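Local coordinates for Blo t 1 allergen (Blomia tropicalis, PDB 5JT8), which is a mite allergen of the papain family and probably acts as a cysteine protease once its inhibitory propeptide has been removed, at residues R127-G132 with I298-W303; N259-L264 with T305-G310; A139-G144 with A282-G287. All coordinates share one frame; numbering follows the deposited sequence.

Contact 1: residues R127-G132 with I298-W303; sequences RIRQQG and IIRNSW. With NO3 (nitrate ion), chain I.
The side-chain oxygen of Gln131 is gripped by two groups of the 298-303 segment. Ser302 OG donates to Gln131 OE1 at 2.8 Å, tilted slightly from the amide plane, and Trp303 NE1 adds a weak bond to Gln131 OE1 at 3.3 Å. Amide and indole lie side by side, pointing the same way with their planes 61° apart, and OE1 sits at the ring edge. Gln131 reaches this spot because its CG lies between the backbone N and the carbonyl carbon (chi1 66°), with the chain extended beyond it. Its NE2 is bound to Cys134 O, so both ends of the amide are fixed, consistent with the oxyanion-hole glutamine of papain-like enzymes. On the backbone, Gln131 N donates to Ser302 O at 2.9 Å, next to the single beta bridge between Gln130 and Trp303.

Farther along, the extended Arg300 sends NH2 to Arg127 O at 2.9 Å, approaching from above the carbonyl plane. Ile128 CD1 lies over one face of this guanidinium, toward its rim, and is also 3.9 Å from Arg300 CG. A water joins Arg129 N to Asn301 O. At the outer end Arg129 NH1 binds nitrate O3 at 2.7 Å; the anion, probably from the crystallisation liquor, also accepts from Arg127 N.

Arg129 forms a salt bridge with Glu147 of helix 139-154, and Phe140 of that helix touches Arg129, Gln131 and Ser302. Arg300 NH1 binds Thr126 O, just before 127-132, and Tyr312 OH of strand 312-316, which Ile128 also touches.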
ATOM      1  N   ARG A 127       7.508  -0.180 -12.114  1.00 33.88           N
ATOM      2  CA  ARG A 127       8.377   0.485 -11.156  1.00 34.80           C
ATOM      3  C   ARG A 127       7.630   0.967  -9.929  1.00 34.59           C
ATOM      4  O   ARG A 127       6.428   1.217  -9.974  1.00 33.98           O
ATOM      5  CB  ARG A 127       9.098   1.662 -11.824  1.00 34.83           C
ATOM      6  CG  ARG A 127      10.096   1.237 -12.891  1.00 42.31           C
ATOM      7  CD  ARG A 127      11.026   2.387 -13.258  1.00 56.36           C
ATOM      8  NE  ARG A 127      12.434   1.978 -13.291  1.00 68.85           N
ATOM      9  CZ  ARG A 127      13.183   1.761 -12.208  1.00 70.87           C
ATOM     10  NH1 ARG A 127      12.664   1.896 -10.988  1.00 67.93           N
ATOM     11  NH2 ARG A 127      14.452   1.397 -12.343  1.00 71.15           N
ATOM     12  N   ILE A 128       8.366   1.106  -8.835  1.00 38.67           N
ATOM     13  CA  ILE A 128       7.800   1.519  -7.563  1.00 34.30           C
ATOM     14  C   ILE A 128       7.307   2.965  -7.651  1.00 30.15           C
ATOM     15  O   ILE A 128       7.999   3.829  -8.185  1.00 39.05           O
ATOM     16  CB  ILE A 128       8.844   1.350  -6.431  1.00 33.68           C
ATOM     17  CG1 ILE A 128       9.001  -0.141  -6.082  1.00 29.11           C
ATOM     18  CG2 ILE A 128       8.481   2.168  -5.207  1.00 29.84           C
ATOM     19  CD1 ILE A 128       7.830  -0.724  -5.319  1.00 30.16           C
ATOM     20  N   ARG A 129       6.103   3.216  -7.140  1.00 30.56           N
ATOM     21  CA  ARG A 129       5.507   4.554  -7.187  1.00 30.15           C
ATOM     22  C   ARG A 129       5.628   5.256  -5.844  1.00 30.45           C
ATOM     23  O   ARG A 129       5.994   4.640  -4.841  1.00 37.08           O
ATOM     24  CB  ARG A 129       4.034   4.479  -7.587  1.00 30.61           C
ATOM     25  CG  ARG A 129       3.707   3.494  -8.704  1.00 33.97           C
ATOM     26  CD  ARG A 129       4.481   3.784 -10.001  1.00 37.14           C
ATOM     27  NE  ARG A 129       3.951   3.012 -11.133  1.00 38.11           N
ATOM     28  CZ  ARG A 129       4.540   2.918 -12.325  1.00 39.83           C
ATOM     29  NH1 ARG A 129       5.691   3.539 -12.555  1.00 34.07           N
ATOM     30  NH2 ARG A 129       3.977   2.203 -13.289  1.00 43.30           N
ATOM     31  N   GLN A 130       5.281   6.538  -5.813  1.00 31.36           N
ATOM     32  CA  GLN A 130       5.362   7.323  -4.580  1.00 38.59           C
ATOM     33  C   GLN A 130       4.107   8.174  -4.373  1.00 37.04           C
ATOM     34  O   GLN A 130       3.881   9.112  -5.119  1.00 33.10           O
ATOM     35  CB  GLN A 130       6.602   8.226  -4.603  1.00 37.72           C
ATOM     36  CG  GLN A 130       6.946   8.819  -3.243  1.00 42.10           C
ATOM     37  CD  GLN A 130       8.359   9.394  -3.174  1.00 51.27           C
ATOM     38  OE1 GLN A 130       9.011   9.646  -4.199  1.00 53.52           O
ATOM     39  NE2 GLN A 130       8.838   9.607  -1.952  1.00 49.19           N
ATOM     40  N   GLN A 131       3.297   7.859  -3.365  1.00 34.38           N
ATOM     41  CA  GLN A 131       2.029   8.574  -3.194  1.00 33.99           C
ATOM     42  C   GLN A 131       2.233   9.992  -2.647  1.00 36.24           C
ATOM     43  O   GLN A 131       1.390  10.870  -2.854  1.00 34.61           O
ATOM     44  CB  GLN A 131       1.084   7.785  -2.280  1.00 32.16           C
ATOM     45  CG  GLN A 131       1.567   7.662  -0.840  1.00 30.57           C
ATOM     46  CD  GLN A 131       0.657   6.785   0.001  1.00 29.57           C
ATOM     47  OE1 GLN A 131       0.776   5.567  -0.021  1.00 34.76           O
ATOM     48  NE2 GLN A 131      -0.268   7.406   0.738  1.00 30.06           N
ATOM     49  N   GLY A 132       3.350  10.213  -1.958  1.00 37.72           N
ATOM     50  CA  GLY A 132       3.645  11.519  -1.374  1.00 35.15           C
ATOM     51  C   GLY A 132       2.644  11.940  -0.303  1.00 40.10           C
ATOM     52  O   GLY A 132       2.104  11.109   0.440  1.00 34.33           O
ATOM     53  N   ILE A 298       6.294 -10.733   0.871  1.00 24.75           N
ATOM     54  CA  ILE A 298       6.906  -9.640   0.108  1.00 32.67           C
ATOM     55  C   ILE A 298       5.869  -8.556  -0.185  1.00 28.83           C
ATOM     56  O   ILE A 298       4.862  -8.794  -0.867  1.00 29.00           O
ATOM     57  CB  ILE A 298       7.520 -10.118  -1.206  1.00 25.33           C
ATOM     58  CG1 ILE A 298       8.416 -11.347  -0.968  1.00 28.43           C
ATOM     59  CG2 ILE A 298       8.294  -8.976  -1.859  1.00 25.93           C
ATOM     60  CD1 ILE A 298       8.865 -12.053  -2.253  1.00 26.53           C
ATOM     61  N   ILE A 299       6.121  -7.367   0.350  1.00 25.61           N
ATOM     62  CA  ILE A 299       5.177  -6.258   0.267  1.00 24.19           C
ATOM     63  C   ILE A 299       5.637  -5.183  -0.697  1.00 27.05           C
ATOM     64  O   ILE A 299       6.729  -4.627  -0.556  1.00 27.37           O
ATOM     65  CB  ILE A 299       4.953  -5.638   1.659  1.00 32.84           C
ATOM     66  CG1 ILE A 299       4.115  -6.593   2.513  1.00 33.87           C
ATOM     67  CG2 ILE A 299       4.255  -4.281   1.558  1.00 26.26           C
ATOM     68  CD1 ILE A 299       3.839  -6.072   3.908  1.00 42.25           C
ATOM     69  N   ARG A 300       4.810  -4.899  -1.695  1.00 24.94           N
ATOM     70  CA  ARG A 300       5.062  -3.747  -2.560  1.00 24.51           C
ATOM     71  C   ARG A 300       4.369  -2.512  -2.006  1.00 26.95           C
ATOM     72  O   ARG A 300       3.128  -2.459  -1.933  1.00 24.58           O
ATOM     73  CB  ARG A 300       4.581  -4.006  -3.983  1.00 27.34           C
ATOM     74  CG  ARG A 300       4.583  -2.767  -4.862  1.00 29.58           C
ATOM     75  CD  ARG A 300       4.048  -3.095  -6.234  1.00 27.88           C
ATOM     76  NE  ARG A 300       3.850  -1.899  -7.050  1.00 30.65           N
ATOM     77  CZ  ARG A 300       4.662  -1.521  -8.032  1.00 30.60           C
ATOM     78  NH1 ARG A 300       5.746  -2.232  -8.326  1.00 31.10           N
ATOM     79  NH2 ARG A 300       4.393  -0.426  -8.718  1.00 32.72           N
ATOM     80  N   ASN A 301       5.172  -1.524  -1.624  1.00 25.52           N
ATOM     81  CA  ASN A 301       4.663  -0.313  -0.987  1.00 28.43           C
ATOM     82  C   ASN A 301       4.680   0.837  -2.002  1.00 31.55           C
ATOM     83  O   ASN A 301       5.254   0.699  -3.080  1.00 27.74           O
ATOM     84  CB  ASN A 301       5.501   0.015   0.254  1.00 26.64           C
ATOM     85  CG  ASN A 301       4.791   0.944   1.234  1.00 29.76           C
ATOM     86  OD1 ASN A 301       3.742   1.507   0.936  1.00 29.92           O
ATOM     87  ND2 ASN A 301       5.381   1.111   2.413  1.00 33.16           N
ATOM     88  N   SER A 302       4.042   1.954  -1.660  1.00 32.92           N
ATOM     89  CA  SER A 302       3.962   3.112  -2.549  1.00 28.74           C
ATOM     90  C   SER A 302       4.598   4.355  -1.919  1.00 37.39           C
ATOM     91  O   SER A 302       4.040   5.459  -1.981  1.00 29.42           O
ATOM     92  CB  SER A 302       2.504   3.395  -2.917  1.00 27.20           C
ATOM     93  OG  SER A 302       1.696   3.537  -1.751  1.00 34.64           O
ATOM     94  N   TRP A 303       5.772   4.172  -1.317  1.00 35.56           N
ATOM     95  CA  TRP A 303       6.462   5.265  -0.632  1.00 34.32           C
ATOM     96  C   TRP A 303       7.844   5.543  -1.230  1.00 31.40           C
ATOM     97  O   TRP A 303       8.742   6.019  -0.535  1.00 35.44           O
ATOM     98  CB  TRP A 303       6.604   4.957   0.859  1.00 30.39           C
ATOM     99  CG  TRP A 303       5.293   4.916   1.624  1.00 30.04           C
ATOM    100  CD1 TRP A 303       4.083   5.377   1.206  1.00 29.57           C
ATOM    101  CD2 TRP A 303       5.092   4.398   2.944  1.00 31.97           C
ATOM    102  NE1 TRP A 303       3.141   5.181   2.180  1.00 29.22           N
ATOM    103  CE2 TRP A 303       3.731   4.571   3.256  1.00 29.22           C
ATOM    104  CE3 TRP A 303       5.932   3.794   3.889  1.00 34.61           C
ATOM    105  CZ2 TRP A 303       3.182   4.167   4.478  1.00 32.55           C
ATOM    106  CZ3 TRP A 303       5.385   3.385   5.106  1.00 31.08           C
ATOM    107  CH2 TRP A 303       4.024   3.577   5.387  1.00 34.88           C
TER
HETATM  108  N   NO3 I 406       6.181   1.478 -15.529  1.00 79.36           N
HETATM  109  O1  NO3 I 406       7.147   0.718 -15.225  1.00 70.31           O
HETATM  110  O2  NO3 I 406       5.237   1.048 -16.259  1.00 79.04           O
HETATM  111  O3  NO3 I 406       6.158   2.674 -15.108  1.00 86.10           O
HETATM  112  O   HOH W   1       4.606   1.205  -5.799  1.00 27.23           O
HETATM  113  O   HOH W   2       2.041   0.600  -9.901  1.00 36.45           O
HETATM  114  O   HOH W   3       5.293   8.268  -0.547  1.00 39.65           O

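Contact 2: residues N259-L264 with T305-G310; sequences NYFRNL and TGWGNG
The indole of Trp307 is inserted against the carbonyl groups and side chains at the end of helix 259-262. Its NE1 donates to Phe261 O at 3.0 Å, with the oxygen in the ring plane and the bond nearly along the C=O axis; a weak second bond runs from Trp307 NE1 to Arg262 O. Phe261 O is shared, for it also accepts from Leu264 N. Trp307 CZ2 lies over one face of the Phe261 ring, 3.6 Å from Phe261 CZ, in an oblique pair with the planes inclined by 49°. Leu264 closes in with CB 3.7 Å from Trp307 CZ2, while its carbonyl oxygen stands over a face of the indole and accepts from Gly308 N at 2.8 Å. CG of Trp307 is anti to the backbone N (chi1 178°), which carries the ring out to the helix.

This buried side contrasts with the flanks of the 305-310 loop: Thr305 and Gly306 are exposed to solvent, and Asn309 and Gly310 partly so.

Trp307 meets Trp303 edge to face and touches Asn301, as the corresponding tryptophan does beside the papain active site. Helix 42-62 packs on Asn259, Arg262 and Asn263, and helix 80-88 on Asn259 and Arg262, whose NH2 binds Tyr75 O and Met78 O, consistent with the prosegment-binding loop of papain-like zymogens.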
ATOM      1  N   ASN A 259       5.332   2.169  13.958  1.00 41.09           N
ATOM      2  CA  ASN A 259       6.700   2.697  13.901  1.00 43.25           C
ATOM      3  C   ASN A 259       7.670   1.807  13.148  1.00 41.46           C
ATOM      4  O   ASN A 259       8.460   2.288  12.344  1.00 47.43           O
ATOM      5  CB  ASN A 259       7.240   2.932  15.312  1.00 56.98           C
ATOM      6  CG  ASN A 259       6.847   4.280  15.865  1.00 64.77           C
ATOM      7  OD1 ASN A 259       6.861   5.278  15.147  1.00 66.64           O
ATOM      8  ND2 ASN A 259       6.487   4.318  17.147  1.00 70.78           N
ATOM      9  N   TYR A 260       7.593   0.505  13.396  1.00 41.40           N
ATOM     10  CA  TYR A 260       8.504  -0.450  12.767  1.00 42.00           C
ATOM     11  C   TYR A 260       8.250  -0.544  11.264  1.00 36.60           C
ATOM     12  O   TYR A 260       9.181  -0.521  10.458  1.00 38.79           O
ATOM     13  CB  TYR A 260       8.369  -1.831  13.423  1.00 43.03           C
ATOM     14  CG  TYR A 260       8.755  -1.837  14.891  1.00 52.23           C
ATOM     15  CD1 TYR A 260       7.834  -1.486  15.873  1.00 57.71           C
ATOM     16  CD2 TYR A 260      10.041  -2.179  15.295  1.00 54.17           C
ATOM     17  CE1 TYR A 260       8.181  -1.482  17.217  1.00 54.62           C
ATOM     18  CE2 TYR A 260      10.399  -2.168  16.635  1.00 52.79           C
ATOM     19  CZ  TYR A 260       9.464  -1.823  17.591  1.00 53.80           C
ATOM     20  OH  TYR A 260       9.808  -1.814  18.925  1.00 54.12           O
ATOM     21  N   PHE A 261       6.989  -0.654  10.880  1.00 33.03           N
ATOM     22  CA  PHE A 261       6.675  -0.709   9.463  1.00 38.39           C
ATOM     23  C   PHE A 261       6.997   0.627   8.800  1.00 40.26           C
ATOM     24  O   PHE A 261       7.578   0.673   7.713  1.00 39.46           O
ATOM     25  CB  PHE A 261       5.208  -1.073   9.224  1.00 31.04           C
ATOM     26  CG  PHE A 261       4.883  -1.238   7.778  1.00 36.09           C
ATOM     27  CD1 PHE A 261       5.143  -2.445   7.133  1.00 34.82           C
ATOM     28  CD2 PHE A 261       4.383  -0.175   7.039  1.00 30.30           C
ATOM     29  CE1 PHE A 261       4.869  -2.600   5.791  1.00 34.17           C
ATOM     30  CE2 PHE A 261       4.119  -0.316   5.696  1.00 32.96           C
ATOM     31  CZ  PHE A 261       4.353  -1.531   5.068  1.00 36.12           C
ATOM     32  N   ARG A 262       6.613   1.709   9.474  1.00 41.72           N
ATOM     33  CA  ARG A 262       6.854   3.078   9.006  1.00 46.47           C
ATOM     34  C   ARG A 262       8.284   3.320   8.532  1.00 43.57           C
ATOM     35  O   ARG A 262       8.520   3.870   7.449  1.00 39.86           O
ATOM     36  CB  ARG A 262       6.513   4.061  10.127  1.00 55.23           C
ATOM     37  CG  ARG A 262       6.604   5.522   9.777  1.00 56.56           C
ATOM     38  CD  ARG A 262       6.030   6.359  10.917  1.00 55.05           C
ATOM     39  NE  ARG A 262       6.281   7.781  10.722  1.00 55.72           N
ATOM     40  CZ  ARG A 262       5.888   8.735  11.557  1.00 53.46           C
ATOM     41  NH1 ARG A 262       5.213   8.426  12.658  1.00 47.73           N
ATOM     42  NH2 ARG A 262       6.176  10.001  11.287  1.00 58.17           N
ATOM     43  N   ASN A 263       9.241   2.890   9.340  1.00 43.88           N
ATOM     44  CA  ASN A 263      10.637   3.198   9.067  1.00 41.87           C
ATOM     45  C   ASN A 263      11.420   2.040   8.504  1.00 43.39           C
ATOM     46  O   ASN A 263      12.648   2.101   8.436  1.00 37.85           O
ATOM     47  CB  ASN A 263      11.312   3.691  10.339  1.00 37.07           C
ATOM     48  CG  ASN A 263      10.781   5.023  10.777  1.00 41.98           C
ATOM     49  OD1 ASN A 263      11.138   6.055  10.209  1.00 50.09           O
ATOM     50  ND2 ASN A 263       9.911   5.015  11.779  1.00 40.16           N
ATOM     51  N   LEU A 264      10.706   0.990   8.097  1.00 45.29           N
ATOM     52  CA  LEU A 264      11.344  -0.228   7.598  1.00 44.00           C
ATOM     53  C   LEU A 264      12.317   0.033   6.450  1.00 43.64           C
ATOM     54  O   LEU A 264      11.991   0.751   5.508  1.00 44.27           O
ATOM     55  CB  LEU A 264      10.277  -1.227   7.146  1.00 42.72           C
ATOM     56  CG  LEU A 264      10.747  -2.621   6.728  1.00 44.18           C
ATOM     57  CD1 LEU A 264      11.554  -3.265   7.849  1.00 42.08           C
ATOM     58  CD2 LEU A 264       9.545  -3.495   6.372  1.00 42.43           C
ATOM     59  N   THR A 305      11.328   4.331  -3.733  1.00 37.82           N
ATOM     60  CA  THR A 305      12.361   3.300  -3.625  1.00 40.30           C
ATOM     61  C   THR A 305      13.237   3.515  -2.393  1.00 41.60           C
ATOM     62  O   THR A 305      14.103   2.697  -2.096  1.00 42.16           O
ATOM     63  CB  THR A 305      13.270   3.277  -4.867  1.00 39.55           C
ATOM     64  OG1 THR A 305      13.912   4.551  -5.008  1.00 43.80           O
ATOM     65  CG2 THR A 305      12.463   2.983  -6.124  1.00 35.53           C
ATOM     66  N   GLY A 306      13.020   4.626  -1.697  1.00 38.09           N
ATOM     67  CA  GLY A 306      13.799   4.961  -0.519  1.00 36.32           C
ATOM     68  C   GLY A 306      13.349   4.184   0.710  1.00 37.33           C
ATOM     69  O   GLY A 306      14.102   4.057   1.667  1.00 42.82           O
ATOM     70  N   TRP A 307      12.125   3.666   0.688  1.00 33.28           N
ATOM     71  CA  TRP A 307      11.603   2.871   1.806  1.00 39.72           C
ATOM     72  C   TRP A 307      11.882   1.384   1.601  1.00 37.47           C
ATOM     73  O   TRP A 307      11.976   0.911   0.466  1.00 33.35           O
ATOM     74  CB  TRP A 307      10.095   3.100   1.979  1.00 37.47           C
ATOM     75  CG  TRP A 307       9.430   2.280   3.082  1.00 33.44           C
ATOM     76  CD1 TRP A 307       9.201   2.672   4.365  1.00 31.26           C
ATOM     77  CD2 TRP A 307       8.892   0.951   2.971  1.00 31.32           C
ATOM     78  NE1 TRP A 307       8.566   1.676   5.062  1.00 36.72           N
ATOM     79  CE2 TRP A 307       8.362   0.609   4.233  1.00 32.43           C
ATOM     80  CE3 TRP A 307       8.812   0.019   1.932  1.00 32.72           C
ATOM     81  CZ2 TRP A 307       7.755  -0.624   4.485  1.00 32.65           C
ATOM     82  CZ3 TRP A 307       8.209  -1.216   2.188  1.00 32.38           C
ATOM     83  CH2 TRP A 307       7.694  -1.521   3.454  1.00 31.67           C
ATOM     84  N   GLY A 308      12.009   0.657   2.708  1.00 35.99           N
ATOM     85  CA  GLY A 308      12.273  -0.767   2.668  1.00 34.94           C
ATOM     86  C   GLY A 308      13.504  -1.069   1.835  1.00 34.11           C
ATOM     87  O   GLY A 308      14.485  -0.340   1.891  1.00 33.82           O
ATOM     88  N   ASN A 309      13.439  -2.141   1.054  1.00 36.83           N
ATOM     89  CA  ASN A 309      14.502  -2.493   0.121  1.00 35.33           C
ATOM     90  C   ASN A 309      14.078  -2.166  -1.316  1.00 36.31           C
ATOM     91  O   ASN A 309      13.405  -2.963  -1.969  1.00 35.76           O
ATOM     92  CB  ASN A 309      14.857  -3.980   0.253  1.00 33.09           C
ATOM     93  CG  ASN A 309      16.090  -4.367  -0.563  1.00 47.46           C
ATOM     94  OD1 ASN A 309      16.418  -3.728  -1.564  1.00 47.89           O
ATOM     95  ND2 ASN A 309      16.782  -5.410  -0.123  1.00 53.50           N
ATOM     96  N   GLY A 310      14.489  -1.008  -1.816  1.00 36.73           N
ATOM     97  CA  GLY A 310      14.032  -0.556  -3.120  1.00 33.01           C
ATOM     98  C   GLY A 310      12.517  -0.412  -3.226  1.00 35.00           C
ATOM     99  O   GLY A 310      11.947  -0.547  -4.311  1.00 32.99           O
TER

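Contact 3: residues A139-G144 with A282-G287; sequences AFAAAG and AVILVG
The central helix of the papain fold meets the beta domain where Ala141 and Gly144 pack on Ala282 and Ile284 of strand 281-291. Ala141 points its methyl toward the strand: CB lies 4.0 Å from Ala282 CB and 3.8 Å from Val283 O. Ile284 makes the closest approach. Its CD1 rests 3.3 Å from Ala141 O and 3.5 Å from Gly144 CA, so that one methyl lies against atoms about a turn apart. The extended second torsion of Ile284 (chi2 166°) carries that methyl onto the helix surface, where Gly144 presents only backbone.

Both elements lead to the catalytic centre of the family. Cys137, modelled as S-hydroxycysteine, lies just before helix 139-154, and His281, the probable catalytic histidine, immediately precedes Ala282. With no hydrogen bond across them, helix and strand are joined by van der Waals contact, the methyls resting on carbonyl oxygens as well as on carbons; their segment axes approach to 6.9 Å and run at 26° in nearly the same direction. Val283 turns its side chain away from the helix to Ile252 and Ile299 on the neighbouring strands, while Ala142 packs on helix 187-196.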
ATOM      1  N   ALA A 139      -5.603   3.777  -3.872  1.00 27.95           N
ATOM      2  CA  ALA A 139      -5.544   3.930  -5.323  1.00 28.57           C
ATOM      3  C   ALA A 139      -4.266   3.271  -5.921  1.00 26.27           C
ATOM      4  O   ALA A 139      -4.333   2.537  -6.915  1.00 26.47           O
ATOM      5  CB  ALA A 139      -5.623   5.425  -5.695  1.00 27.88           C
ATOM      6  N   PHE A 140      -3.114   3.511  -5.305  1.00 26.11           N
ATOM      7  CA  PHE A 140      -1.867   2.914  -5.792  1.00 25.86           C
ATOM      8  C   PHE A 140      -1.883   1.379  -5.704  1.00 24.62           C
ATOM      9  O   PHE A 140      -1.352   0.701  -6.588  1.00 24.39           O
ATOM     10  CB  PHE A 140      -0.667   3.496  -5.034  1.00 28.99           C
ATOM     11  CG  PHE A 140      -0.309   4.890  -5.475  1.00 27.85           C
ATOM     12  CD1 PHE A 140      -1.011   5.988  -5.000  1.00 28.66           C
ATOM     13  CD2 PHE A 140       0.699   5.093  -6.409  1.00 33.58           C
ATOM     14  CE1 PHE A 140      -0.697   7.288  -5.439  1.00 32.39           C
ATOM     15  CE2 PHE A 140       1.019   6.359  -6.851  1.00 29.85           C
ATOM     16  CZ  PHE A 140       0.321   7.472  -6.373  1.00 31.23           C
ATOM     17  N   ALA A 141      -2.513   0.839  -4.664  1.00 23.97           N
ATOM     18  CA  ALA A 141      -2.524  -0.599  -4.464  1.00 22.95           C
ATOM     19  C   ALA A 141      -3.377  -1.276  -5.544  1.00 24.80           C
ATOM     20  O   ALA A 141      -2.976  -2.279  -6.146  1.00 23.69           O
ATOM     21  CB  ALA A 141      -3.038  -0.950  -3.037  1.00 22.59           C
ATOM     22  N   ALA A 142      -4.540  -0.701  -5.807  1.00 22.66           N
ATOM     23  CA  ALA A 142      -5.405  -1.226  -6.850  1.00 23.14           C
ATOM     24  C   ALA A 142      -4.734  -1.093  -8.216  1.00 22.78           C
ATOM     25  O   ALA A 142      -4.725  -2.030  -8.999  1.00 24.16           O
ATOM     26  CB  ALA A 142      -6.745  -0.503  -6.840  1.00 22.79           C
ATOM     27  N   ALA A 143      -4.189   0.085  -8.503  1.00 23.80           N
ATOM     28  CA  ALA A 143      -3.567   0.314  -9.804  1.00 35.28           C
ATOM     29  C   ALA A 143      -2.385  -0.626  -9.984  1.00 31.45           C
ATOM     30  O   ALA A 143      -2.161  -1.133 -11.072  1.00 24.17           O
ATOM     31  CB  ALA A 143      -3.128   1.762  -9.956  1.00 25.75           C
ATOM     32  N   GLY A 144      -1.652  -0.858  -8.897  1.00 27.25           N
ATOM     33  CA  GLY A 144      -0.501  -1.748  -8.891  1.00 23.56           C
ATOM     34  C   GLY A 144      -0.854  -3.192  -9.238  1.00 22.69           C
ATOM     35  O   GLY A 144      -0.184  -3.849 -10.041  1.00 25.51           O
ATOM     36  N   ALA A 282      -3.034   0.791   2.607  1.00 24.60           N
ATOM     37  CA  ALA A 282      -3.181  -0.253   1.591  1.00 24.42           C
ATOM     38  C   ALA A 282      -1.866  -0.479   0.859  1.00 29.07           C
ATOM     39  O   ALA A 282      -1.220   0.473   0.463  1.00 26.32           O
ATOM     40  CB  ALA A 282      -4.260   0.111   0.595  1.00 23.51           C
ATOM     41  N   VAL A 283      -1.483  -1.742   0.681  1.00 27.32           N
ATOM     42  CA  VAL A 283      -0.289  -2.084  -0.100  1.00 25.70           C
ATOM     43  C   VAL A 283      -0.562  -3.365  -0.884  1.00 25.24           C
ATOM     44  O   VAL A 283      -1.699  -3.830  -0.914  1.00 23.37           O
ATOM     45  CB  VAL A 283       0.956  -2.271   0.780  1.00 23.43           C
ATOM     46  CG1 VAL A 283       1.357  -0.955   1.453  1.00 24.84           C
ATOM     47  CG2 VAL A 283       0.724  -3.379   1.833  1.00 23.39           C
ATOM     48  N   ILE A 284       0.479  -3.937  -1.480  1.00 26.70           N
ATOM     49  CA  ILE A 284       0.354  -5.118  -2.333  1.00 25.93           C
ATOM     50  C   ILE A 284       1.275  -6.248  -1.875  1.00 25.46           C
ATOM     51  O   ILE A 284       2.451  -6.016  -1.602  1.00 25.89           O
ATOM     52  CB  ILE A 284       0.693  -4.758  -3.816  1.00 24.91           C
ATOM     53  CG1 ILE A 284      -0.291  -3.700  -4.352  1.00 21.85           C
ATOM     54  CG2 ILE A 284       0.706  -5.988  -4.712  1.00 26.31           C
ATOM     55  CD1 ILE A 284       0.184  -3.056  -5.670  1.00 22.45           C
ATOM     56  N   LEU A 285       0.741  -7.463  -1.790  1.00 25.67           N
ATOM     57  CA  LEU A 285       1.576  -8.652  -1.635  1.00 22.99           C
ATOM     58  C   LEU A 285       1.938  -9.167  -3.012  1.00 25.10           C
ATOM     59  O   LEU A 285       1.058  -9.379  -3.845  1.00 25.56           O
ATOM     60  CB  LEU A 285       0.861  -9.744  -0.839  1.00 20.84           C
ATOM     61  CG  LEU A 285       0.513  -9.501   0.630  1.00 21.03           C
ATOM     62  CD1 LEU A 285      -0.259 -10.697   1.197  1.00 20.70           C
ATOM     63  CD2 LEU A 285       1.803  -9.267   1.412  1.00 26.98           C
ATOM     64  N   VAL A 286       3.226  -9.357  -3.266  1.00 21.97           N
ATOM     65  CA  VAL A 286       3.645  -9.864  -4.556  1.00 25.08           C
ATOM     66  C   VAL A 286       4.280 -11.237  -4.423  1.00 29.09           C
ATOM     67  O   VAL A 286       4.712 -11.814  -5.405  1.00 26.09           O
ATOM     68  CB  VAL A 286       4.648  -8.927  -5.254  1.00 28.56           C
ATOM     69  CG1 VAL A 286       4.008  -7.564  -5.555  1.00 23.56           C
ATOM     70  CG2 VAL A 286       5.916  -8.789  -4.438  1.00 23.91           C
ATOM     71  N   GLY A 287       4.340 -11.751  -3.201  1.00 26.30           N
ATOM     72  CA  GLY A 287       4.879 -13.080  -2.986  1.00 28.53           C
ATOM     73  C   GLY A 287       5.306 -13.405  -1.570  1.00 28.08           C
ATOM     74  O   GLY A 287       4.963 -12.710  -0.611  1.00 25.18           O
TER

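Contact 1 lies between the other two, its centre about 10 Å from that of contact 2 and about 8 Å from that of contact 3; contacts 2 and 3 are about 16 Å apart, centre to centre, and do not touch. Contact 1 meets contact 2 through Asn301 ND2, 3.5 Å from Trp307 CE2, and through Ile128 CG1, 3.5 Å from Gly310 O. Strand pairing joins contacts 1 and 3, with a probable hydrogen bond from Ile298 N to Gly287 O of 2.8 Å. Contacts 1 and 3 supply or adjoin probable active-site residues: Gln131 comes from contact 1, Cys137 precedes the helix of contact 3, and contact 2 backs Asn301, which is hydrogen-bonded to His281.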